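Local coordinates for protein putative short-chain dehydrogenase/reductase (Burkholderia xenovorans, PDB 5IZ4) that probably acts as an NADPH-dependent oxidoreductase of the short-chain dehydrogenase/reductase family, perhaps reducing 3-oxoacyl groups, and binds ADP in its nucleotide pocket, at residues Trp39-Gly44 against Ala66-Phe71; Arg94-Ile99 against Ala149-Ser154; Phe119-Val124 against Ser170-Ala175. All coordinates share one frame; numbering follows the deposited sequence. Where two conformers were deposited one is given.

Contact 1: residues Trp39-Gly44 against Ala66-Phe71; sequences WSVAIG and AQTLIF
Leu69 O takes the shortest direct hydrogen bond between the segments, from Ile43 N at 2.8 Å and almost straight (176°). The same carbonyl oxygen also lies close to the CA of Ala42. Three more backbone bonds complete a parallel ladder: Val41 N to Gln67 O, Leu69 N to Val41 O, and Phe71 N to Ile43 O. At the start of the ladder a water 2.8 Å from Ser40 OG also accepts from Gln67 N.

Side chains pair on both faces of the sheet. On one face Val41 and Thr68 lie side by side and point the same way, CG2 to CG2 3.8 Å. Ile43 and Ile70 follow on the same face, with helix 51-63 packed over them. The hydroxyl of Thr68 turns to Glu58 of that helix.

The other face holds Ala42, Leu69 and Phe71, against helix 78-92. Phe71 CG sits between its own backbone N and carbonyl carbon (chi1 65°), which swings the ring back across the neighbouring strand. One ring face covers Gly44 CA, a CH-pi contact of 3.5 Å to the ring centroid. Gly44 has no side chain, so the ring can lie directly on the backbone. The ring also reaches Ala42, whose CB is 3.9 Å from Phe71 CE2.

Strand 40-45, helix 51-63 and strand 68-72 form a beta-alpha-beta unit. Strand 68-72 is the outermost strand on this side of the sheet within the chain. Both strands lead toward ADP-binding residues, Phe46 after the first and Asp74 and Val75 after the second, as expected of a Rossmann fold.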
loop_
_atom_site.group_PDB
_atom_site.type_symbol
_atom_site.label_atom_id
_atom_site.label_comp_id
_atom_site.label_asym_id
_atom_site.label_seq_id
_atom_site.Cartn_x
_atom_site.Cartn_y
_atom_site.Cartn_z
ATOM N N TRP A 39 -14.336 -31.786 -2.941
ATOM C CA TRP A 39 -13.165 -31.903 -3.802
ATOM C C TRP A 39 -12.310 -33.100 -3.405
ATOM O O TRP A 39 -12.301 -33.537 -2.250
ATOM C CB TRP A 39 -12.302 -30.640 -3.739
ATOM C CG TRP A 39 -12.907 -29.430 -4.401
ATOM C CD1 TRP A 39 -14.221 -29.051 -4.386
ATOM C CD2 TRP A 39 -12.214 -28.448 -5.183
ATOM N NE1 TRP A 39 -14.385 -27.886 -5.104
ATOM C CE2 TRP A 39 -13.168 -27.496 -5.602
ATOM C CE3 TRP A 39 -10.879 -28.278 -5.563
ATOM C CZ2 TRP A 39 -12.829 -26.391 -6.393
ATOM C CZ3 TRP A 39 -10.541 -27.169 -6.349
ATOM C CH2 TRP A 39 -11.515 -26.242 -6.748
ATOM N N SER A 40 -11.582 -33.628 -4.384
ATOM C CA SER A 40 -10.506 -34.564 -4.104
ATOM C C SER A 40 -9.285 -33.776 -3.658
ATOM O O SER A 40 -8.995 -32.702 -4.197
ATOM C CB SER A 40 -10.185 -35.405 -5.340
ATOM O OG SER A 40 -11.329 -36.114 -5.789
ATOM N N VAL A 41 -8.563 -34.293 -2.668
ATOM C CA VAL A 41 -7.457 -33.547 -2.080
ATOM C C VAL A 41 -6.182 -34.369 -2.183
ATOM O O VAL A 41 -6.174 -35.567 -1.864
ATOM C CB VAL A 41 -7.752 -33.131 -0.626
ATOM C CG1 VAL A 41 -8.890 -32.116 -0.611
ATOM C CG2 VAL A 41 -8.119 -34.340 0.231
ATOM N N ALA A 42 -5.124 -33.732 -2.689
ATOM C CA ALA A 42 -3.779 -34.298 -2.682
ATOM C C ALA A 42 -3.055 -33.704 -1.478
ATOM O O ALA A 42 -2.760 -32.502 -1.447
ATOM C CB ALA A 42 -3.050 -34.000 -3.990
ATOM N N ILE A 43 -2.804 -34.542 -0.479
ATOM C CA ILE A 43 -2.328 -34.108 0.829
ATOM C C ILE A 43 -0.805 -34.140 0.814
ATOM O O ILE A 43 -0.192 -35.212 0.773
ATOM C CB ILE A 43 -2.913 -34.993 1.936
ATOM C CG1 ILE A 43 -4.407 -34.681 2.098
ATOM C CG2 ILE A 43 -2.199 -34.785 3.264
ATOM C CD1 ILE A 43 -5.169 -35.793 2.768
ATOM N N GLY A 44 -0.190 -32.964 0.833
ATOM C CA GLY A 44 1.255 -32.900 0.771
ATOM C C GLY A 44 1.910 -33.052 2.121
ATOM O O GLY A 44 1.816 -32.164 2.972
ATOM N N ALA A 66 -14.163 -37.103 0.911
ATOM C CA ALA A 66 -13.283 -36.799 -0.211
ATOM C C ALA A 66 -12.422 -37.991 -0.603
ATOM O O ALA A 66 -11.929 -38.732 0.254
ATOM C CB ALA A 66 -12.359 -35.633 0.130
ATOM N N GLN A 67 -12.220 -38.151 -1.911
ATOM C CA GLN A 67 -11.103 -38.953 -2.388
ATOM C C GLN A 67 -9.789 -38.278 -2.013
ATOM O O GLN A 67 -9.675 -37.049 -2.032
ATOM C CB GLN A 67 -11.178 -39.138 -3.897
ATOM C CG GLN A 67 -12.358 -39.949 -4.366
ATOM C CD GLN A 67 -12.413 -40.015 -5.872
ATOM O OE1 GLN A 67 -11.584 -40.666 -6.505
ATOM N NE2 GLN A 67 -13.377 -39.313 -6.460
ATOM N N THR A 68 -8.783 -39.091 -1.690
ATOM C CA THR A 68 -7.535 -38.570 -1.150
ATOM C C THR A 68 -6.348 -39.283 -1.777
ATOM O O THR A 68 -6.459 -40.399 -2.294
ATOM C CB THR A 68 -7.444 -38.748 0.374
ATOM O OG1 THR A 68 -7.540 -40.143 0.697
ATOM C CG2 THR A 68 -8.547 -37.984 1.088
ATOM N N LEU A 69 -5.199 -38.619 -1.696
ATOM C CA LEU A 69 -3.907 -39.276 -1.841
ATOM C C LEU A 69 -2.914 -38.470 -1.023
ATOM O O LEU A 69 -3.084 -37.265 -0.851
ATOM C CB LEU A 69 -3.466 -39.393 -3.309
ATOM C CG LEU A 69 -2.976 -38.223 -4.166
ATOM C CD1 LEU A 69 -1.548 -37.798 -3.826
ATOM C CD2 LEU A 69 -3.051 -38.641 -5.625
ATOM N N ILE A 70 -1.888 -39.135 -0.503
ATOM C CA ILE A 70 -0.819 -38.457 0.221
ATOM C C ILE A 70 0.428 -38.521 -0.635
ATOM O O ILE A 70 0.784 -39.594 -1.142
ATOM C CB ILE A 70 -0.555 -39.091 1.599
ATOM C CG1 ILE A 70 -1.795 -39.016 2.488
ATOM C CG2 ILE A 70 0.624 -38.409 2.275
ATOM C CD1 ILE A 70 -1.565 -39.603 3.872
ATOM N N PHE A 71 1.107 -37.389 -0.785
ATOM C CA PHE A 71 2.416 -37.392 -1.418
ATOM C C PHE A 71 3.452 -36.801 -0.473
ATOM O O PHE A 71 3.151 -35.908 0.327
ATOM C CB PHE A 71 2.397 -36.632 -2.765
ATOM C CG PHE A 71 2.105 -35.155 -2.648
ATOM C CD1 PHE A 71 3.132 -34.239 -2.442
ATOM C CD2 PHE A 71 0.809 -34.676 -2.787
ATOM C CE1 PHE A 71 2.867 -32.875 -2.357
ATOM C CE2 PHE A 71 0.537 -33.315 -2.701
ATOM C CZ PHE A 71 1.568 -32.414 -2.491
HETATM O O HOH W 1 -13.498 -36.338 -4.003
#

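Contact 2: residues Arg94-Ile99 against Ala149-Ser154; sequences RIDALI and ATRSTS
Asp96-Leu98 and Thr153-Ser154 run parallel, with Ala97 bridged to Ser154 at a CA-CA distance of 4.7 Å. These are the starts of strands 97-100 and 153-158, adjacent in the central sheet of the Rossmann fold, and helix 118-146 lies between them in the chain. Two backbone bonds open the ladder. Leu98 N gives a sound bond of 3.0 Å to Ser154 O, while Ser154 N to Asp96 O is weak. Ala97 CA also approaches Ser154 O, so this oxygen meets both the N-H of Leu98 and a CA-H.

The side chain of Thr153 lies against the peptide of Asp96. Its CB is 3.3 Å from Asp96 O, and its CG2 also faces that oxygen. OG1 stands between the backbone N and the carbonyl carbon (chi1 51°), which leaves the methyl toward Asp96 O and lets OG1 bond to Leu143 O, near the end of helix 118-146. Ser154 points to the same face as Ala97, and its OG pairs with Thr249 OG1 of helix 238-250.

Before the strand, Asp96 is held from within its own segment. Arg94 grips the carboxylate side-on, NE to OD1 and NH2 to OD2. Asp96 OD1 also accepts from Val16 N, which ties the carboxylate to the start of the neighbouring strand 16-20. Arg94 NH1 turns to Ser12 O. The Arg94 charge and the N-H of Val16 would probably favour the ionised carboxylate.

In the conformer given, Arg151 reaches over from the other segment with an extended chain. Its NH1 stays 4.3 Å from Asp96 OD2, beyond a salt bridge, so this approach is doubtful. The Arg94 bonds are shorter: NH2 lies 2.8 Å from Asp96 OD2 at an N-H...O angle of 170°.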
loop_
_atom_site.group_PDB
_atom_site.type_symbol
_atom_site.label_atom_id
_atom_site.label_comp_id
_atom_site.label_asym_id
_atom_site.label_seq_id
_atom_site.Cartn_x
_atom_site.Cartn_y
_atom_site.Cartn_z
ATOM N N ARG A 94 -6.014 -33.931 -13.338
ATOM C CA ARG A 94 -6.397 -32.529 -13.258
ATOM C C ARG A 94 -5.882 -31.948 -11.954
ATOM O O ARG A 94 -5.631 -32.673 -10.985
ATOM C CB ARG A 94 -7.914 -32.344 -13.355
ATOM C CG ARG A 94 -8.671 -32.960 -12.197
ATOM C CD ARG A 94 -10.159 -32.934 -12.463
ATOM N NE ARG A 94 -10.685 -31.578 -12.457
ATOM C CZ ARG A 94 -11.947 -31.277 -12.725
ATOM N NH1 ARG A 94 -12.808 -32.238 -13.039
ATOM N NH2 ARG A 94 -12.347 -30.017 -12.682
ATOM N N ILE A 95 -5.704 -30.628 -11.963
ATOM C CA ILE A 95 -5.444 -29.829 -10.769
ATOM C C ILE A 95 -6.264 -28.554 -10.903
ATOM O O ILE A 95 -6.096 -27.801 -11.870
ATOM C CB ILE A 95 -3.954 -29.480 -10.579
ATOM C CG1 ILE A 95 -3.113 -30.743 -10.355
ATOM C CG2 ILE A 95 -3.797 -28.485 -9.405
ATOM C CD1 ILE A 95 -1.607 -30.490 -10.340
ATOM N N ASP A 96 -7.160 -28.316 -9.952
ATOM C CA ASP A 96 -8.012 -27.134 -10.009
ATOM C C ASP A 96 -7.594 -26.049 -9.030
ATOM O O ASP A 96 -7.988 -24.891 -9.204
ATOM C CB ASP A 96 -9.466 -27.540 -9.748
ATOM C CG ASP A 96 -9.990 -28.491 -10.805
ATOM O OD1 ASP A 96 -9.720 -29.707 -10.711
ATOM O OD2 ASP A 96 -10.660 -28.017 -11.744
ATOM N N ALA A 97 -6.811 -26.393 -8.011
ATOM C CA ALA A 97 -6.314 -25.410 -7.058
ATOM C C ALA A 97 -5.035 -25.950 -6.434
ATOM O O ALA A 97 -4.921 -27.152 -6.204
ATOM C CB ALA A 97 -7.345 -25.112 -5.965
ATOM N N LEU A 98 -4.092 -25.052 -6.162
ATOM C CA LEU A 98 -2.870 -25.366 -5.427
ATOM C C LEU A 98 -2.802 -24.400 -4.256
ATOM O O LEU A 98 -2.863 -23.184 -4.456
ATOM C CB LEU A 98 -1.631 -25.221 -6.315
ATOM C CG LEU A 98 -0.288 -25.203 -5.579
ATOM C CD1 LEU A 98 -0.003 -26.560 -4.949
ATOM C CD2 LEU A 98 0.819 -24.807 -6.562
ATOM N N ILE A 99 -2.689 -24.930 -3.041
ATOM C CA ILE A 99 -2.569 -24.109 -1.837
ATOM C C ILE A 99 -1.170 -24.351 -1.269
ATOM O O ILE A 99 -0.882 -25.427 -0.727
ATOM C CB ILE A 99 -3.653 -24.434 -0.802
ATOM C CG1 ILE A 99 -5.002 -24.746 -1.472
ATOM C CG2 ILE A 99 -3.806 -23.269 0.182
ATOM C CD1 ILE A 99 -5.668 -23.560 -2.172
ATOM N N ALA A 149 -13.614 -22.524 -20.304
ATOM C CA ALA A 149 -13.907 -21.319 -21.067
ATOM C C ALA A 149 -14.459 -20.213 -20.186
ATOM O O ALA A 149 -14.355 -19.034 -20.542
ATOM C CB ALA A 149 -14.899 -21.624 -22.188
ATOM N N THR A 150 -15.019 -20.566 -19.034
ATOM C CA THR A 150 -15.681 -19.607 -18.173
ATOM C C THR A 150 -15.051 -19.466 -16.797
ATOM O O THR A 150 -15.345 -18.481 -16.108
ATOM C CB THR A 150 -17.158 -19.995 -17.995
ATOM O OG1 THR A 150 -17.240 -21.315 -17.441
ATOM C CG2 THR A 150 -17.870 -19.976 -19.334
ATOM N N ARG A 151 -14.178 -20.382 -16.380
ATOM C CA ARG A 151 -13.730 -20.419 -14.995
ATOM C C ARG A 151 -12.230 -20.662 -14.921
ATOM O O ARG A 151 -11.730 -21.640 -15.484
ATOM C CB ARG A 151 -14.481 -21.512 -14.230
ATOM C CG ARG A 151 -14.131 -21.588 -12.767
ATOM C CD ARG A 151 -14.863 -22.736 -12.096
ATOM N NE ARG A 151 -14.381 -22.957 -10.736
ATOM C CZ ARG A 151 -13.280 -23.641 -10.433
ATOM N NH1 ARG A 151 -12.532 -24.175 -11.393
ATOM N NH2 ARG A 151 -12.924 -23.788 -9.163
ATOM N N SER A 152 -11.527 -19.786 -14.209
ATOM C CA SER A 152 -10.095 -19.902 -13.990
ATOM C C SER A 152 -9.808 -20.776 -12.776
ATOM O O SER A 152 -10.631 -20.898 -11.863
ATOM C CB SER A 152 -9.475 -18.524 -13.773
ATOM O OG SER A 152 -10.167 -17.851 -12.733
ATOM N N THR A 153 -8.627 -21.381 -12.768
ATOM C CA THR A 153 -8.179 -22.136 -11.611
ATOM C C THR A 153 -7.445 -21.205 -10.641
ATOM O O THR A 153 -7.325 -19.996 -10.871
ATOM C CB THR A 153 -7.315 -23.311 -12.065
ATOM O OG1 THR A 153 -6.299 -22.827 -12.950
ATOM C CG2 THR A 153 -8.171 -24.335 -12.805
ATOM N N SER A 154 -6.951 -21.759 -9.534
ATOM C CA SER A 154 -6.594 -20.930 -8.388
ATOM C C SER A 154 -5.302 -21.394 -7.729
ATOM O O SER A 154 -5.165 -22.572 -7.400
ATOM C CB SER A 154 -7.727 -20.948 -7.353
ATOM O OG SER A 154 -7.358 -20.235 -6.185
#

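Contact 3: residues Phe119-Val124 against Ser170-Ala175; sequences FEFERV and SIAYAA
Phe121 has CG anti to its carbonyl carbon (chi1 -83°), which lays the ring along Ala172 and Ile171. The CG2 branch of Ile171 is turned to the ring while CG1 is anti to the backbone N (chi1 -164°). Ala172 CB sits over one ring face, 3.9 Å from the centroid and offset toward the rim, a CH-pi contact. Ile171 CG2 approaches obliquely, 3.7 Å from Phe121 CZ. Next along the helix, in the conformer given, Val124 CG1 packs on the backbone of Ala172 and Tyr173.

No direct hydrogen bond joins the two segments. Two waters do so instead. One donates to both Phe121 O and Ala172 O, at 2.9 Å each, beside the apolar contact. The other donates to Glu120 OE2 and accepts from Ser170 OG, at 2.7 Å from the latter.

Ser170 is the N-cap of helix 171-191. Its OG accepts from Tyr173 N at 2.9 Å, so the water and the helix start share one hydroxyl. Glu120 is steadied from its other side by Arg123, which grips it side-on through NE and NH2, with both carboxylate oxygens close to the guanidinium plane. Arg123 NH1 turns to Thr104 OG1. The carboxylate is thus fixed where it can hold the water.

The short axes cross at -39°, 8.8 Å apart. Tyr173 belongs to the YxxxK sequence characteristic of short-chain dehydrogenases/reductases. It comes near the bound ADP and touches Ser160, which follows strand 153-158. The second subunit touches both helices here: its Tyr133 meets the Phe121 ring and its Ser186 packs on Ile171.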
loop_
_atom_site.group_PDB
_atom_site.type_symbol
_atom_site.label_atom_id
_atom_site.label_comp_id
_atom_site.label_asym_id
_atom_site.label_seq_id
_atom_site.Cartn_x
_atom_site.Cartn_y
_atom_site.Cartn_z
ATOM N N PHE A 119 23.110 -18.625 6.404
ATOM C CA PHE A 119 22.549 -19.974 6.368
ATOM C C PHE A 119 21.052 -19.970 6.640
ATOM O O PHE A 119 20.284 -20.656 5.953
ATOM C CB PHE A 119 23.247 -20.874 7.390
ATOM C CG PHE A 119 24.649 -21.253 6.998
ATOM C CD1 PHE A 119 24.869 -22.200 6.013
ATOM C CD2 PHE A 119 25.739 -20.639 7.592
ATOM C CE1 PHE A 119 26.161 -22.553 5.637
ATOM C CE2 PHE A 119 27.040 -20.993 7.226
ATOM C CZ PHE A 119 27.245 -21.949 6.245
ATOM N N GLU A 120 20.624 -19.209 7.648
ATOM C CA GLU A 120 19.218 -19.195 8.026
ATOM C C GLU A 120 18.380 -18.414 7.022
ATOM O O GLU A 120 17.260 -18.826 6.698
ATOM C CB GLU A 120 19.064 -18.630 9.439
ATOM C CG GLU A 120 17.625 -18.519 9.921
ATOM C CD GLU A 120 16.944 -19.865 10.125
ATOM O OE1 GLU A 120 17.630 -20.932 10.088
ATOM O OE2 GLU A 120 15.706 -19.851 10.318
ATOM N N PHE A 121 18.919 -17.314 6.482
ATOM C CA PHE A 121 18.199 -16.605 5.428
ATOM C C PHE A 121 17.922 -17.544 4.263
ATOM O O PHE A 121 16.800 -17.596 3.746
ATOM C CB PHE A 121 18.993 -15.386 4.936
ATOM C CG PHE A 121 18.833 -14.136 5.775
ATOM C CD1 PHE A 121 19.737 -13.843 6.789
ATOM C CD2 PHE A 121 17.805 -13.238 5.524
ATOM C CE1 PHE A 121 19.620 -12.692 7.544
ATOM C CE2 PHE A 121 17.677 -12.071 6.282
ATOM C CZ PHE A 121 18.581 -11.801 7.295
ATOM N N GLU A 122 18.937 -18.318 3.854
ATOM C CA GLU A 122 18.745 -19.254 2.745
ATOM C C GLU A 122 17.836 -20.414 3.134
ATOM O O GLU A 122 17.027 -20.864 2.315
ATOM C CB GLU A 122 20.093 -19.790 2.234
ATOM C CG GLU A 122 20.970 -18.718 1.612
ATOM C CD GLU A 122 21.998 -19.267 0.632
ATOM O OE1 GLU A 122 22.536 -20.368 0.883
ATOM O OE2 GLU A 122 22.266 -18.589 -0.392
ATOM N N ARG A 123 17.947 -20.911 4.376
ATOM C CA ARG A 123 17.135 -22.056 4.779
ATOM C C ARG A 123 15.658 -21.716 4.705
ATOM O O ARG A 123 14.845 -22.508 4.212
ATOM C CB ARG A 123 17.501 -22.494 6.198
ATOM C CG ARG A 123 16.854 -23.819 6.636
ATOM C CD ARG A 123 17.027 -24.061 8.132
ATOM N NE ARG A 123 16.213 -23.119 8.899
ATOM C CZ ARG A 123 14.918 -23.287 9.152
ATOM N NH1 ARG A 123 14.286 -24.374 8.712
ATOM N NH2 ARG A 123 14.249 -22.368 9.849
ATOM N N VAL A 124 15.296 -20.528 5.174
ATOM C CA VAL A 124 13.901 -20.106 5.176
ATOM C C VAL A 124 13.434 -19.788 3.761
ATOM O O VAL A 124 12.308 -20.121 3.364
ATOM C CB VAL A 124 13.742 -18.896 6.115
ATOM C CG1 VAL A 124 12.363 -18.314 6.014
ATOM C CG2 VAL A 124 14.057 -19.302 7.550
ATOM N N SER A 170 11.211 -14.045 12.634
ATOM C CA SER A 170 12.585 -13.608 12.413
ATOM C C SER A 170 12.620 -12.681 11.214
ATOM O O SER A 170 11.696 -12.658 10.399
ATOM C CB SER A 170 13.537 -14.783 12.165
ATOM O OG SER A 170 13.440 -15.237 10.816
ATOM N N ILE A 171 13.716 -11.931 11.101
ATOM C CA ILE A 171 13.855 -11.046 9.951
ATOM C C ILE A 171 14.039 -11.856 8.668
ATOM O O ILE A 171 13.633 -11.411 7.584
ATOM C CB ILE A 171 15.007 -10.047 10.190
ATOM C CG1 ILE A 171 14.919 -8.883 9.193
ATOM C CG2 ILE A 171 16.376 -10.738 10.126
ATOM C CD1 ILE A 171 16.032 -7.856 9.353
ATOM N N ALA A 172 14.638 -13.055 8.757
ATOM C CA ALA A 172 14.737 -13.913 7.577
ATOM C C ALA A 172 13.365 -14.409 7.144
ATOM O O ALA A 172 13.080 -14.521 5.943
ATOM C CB ALA A 172 15.675 -15.097 7.853
ATOM N N TYR A 173 12.500 -14.716 8.110
ATOM C CA TYR A 173 11.135 -15.114 7.785
ATOM C C TYR A 173 10.375 -13.955 7.153
ATOM O O TYR A 173 9.721 -14.110 6.113
ATOM C CB TYR A 173 10.435 -15.601 9.058
ATOM C CG TYR A 173 8.999 -16.017 8.879
ATOM C CD1 TYR A 173 8.672 -17.301 8.456
ATOM C CD2 TYR A 173 7.963 -15.131 9.148
ATOM C CE1 TYR A 173 7.348 -17.693 8.310
ATOM C CE2 TYR A 173 6.637 -15.510 9.002
ATOM C CZ TYR A 173 6.337 -16.793 8.579
ATOM O OH TYR A 173 5.023 -17.176 8.430
ATOM N N ALA A 174 10.476 -12.773 7.752
ATOM C CA ALA A 174 9.759 -11.621 7.210
ATOM C C ALA A 174 10.205 -11.334 5.779
ATOM O O ALA A 174 9.374 -11.112 4.891
ATOM C CB ALA A 174 9.982 -10.403 8.102
ATOM N N ALA A 175 11.520 -11.344 5.544
ATOM C CA ALA A 175 12.034 -11.103 4.199
ATOM C C ALA A 175 11.478 -12.120 3.214
ATOM O O ALA A 175 11.068 -11.759 2.100
ATOM C CB ALA A 175 13.563 -11.143 4.196
HETATM O O HOH W 2 14.453 -17.709 11.087
HETATM O O HOH W 3 15.067 -15.248 4.012
#

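Contacts 1 and 2 lie in the same parallel sheet, their centres 16 Å apart. Strand 16-20 runs between strands 40-45 and 97-100, yet the two contacts touch: Trp39 CZ3 packs on Asp96 CB at 3.6 Å. Contact 3 is a helix pair across the chain's centre, 30 Å from contact 1 and 31 Å from contact 2, centre to centre. Along the chain contact 1 closes before the others open, while contacts 2 and 3 alternate. Helix 118-146 links them, starting in contact 3 and leading back toward strand 153-158 of contact 2. Bound ADP comes near contacts 1 and 3: Gly44 is about 7 Å from it and the side chain of Tyr173 about 6 Å.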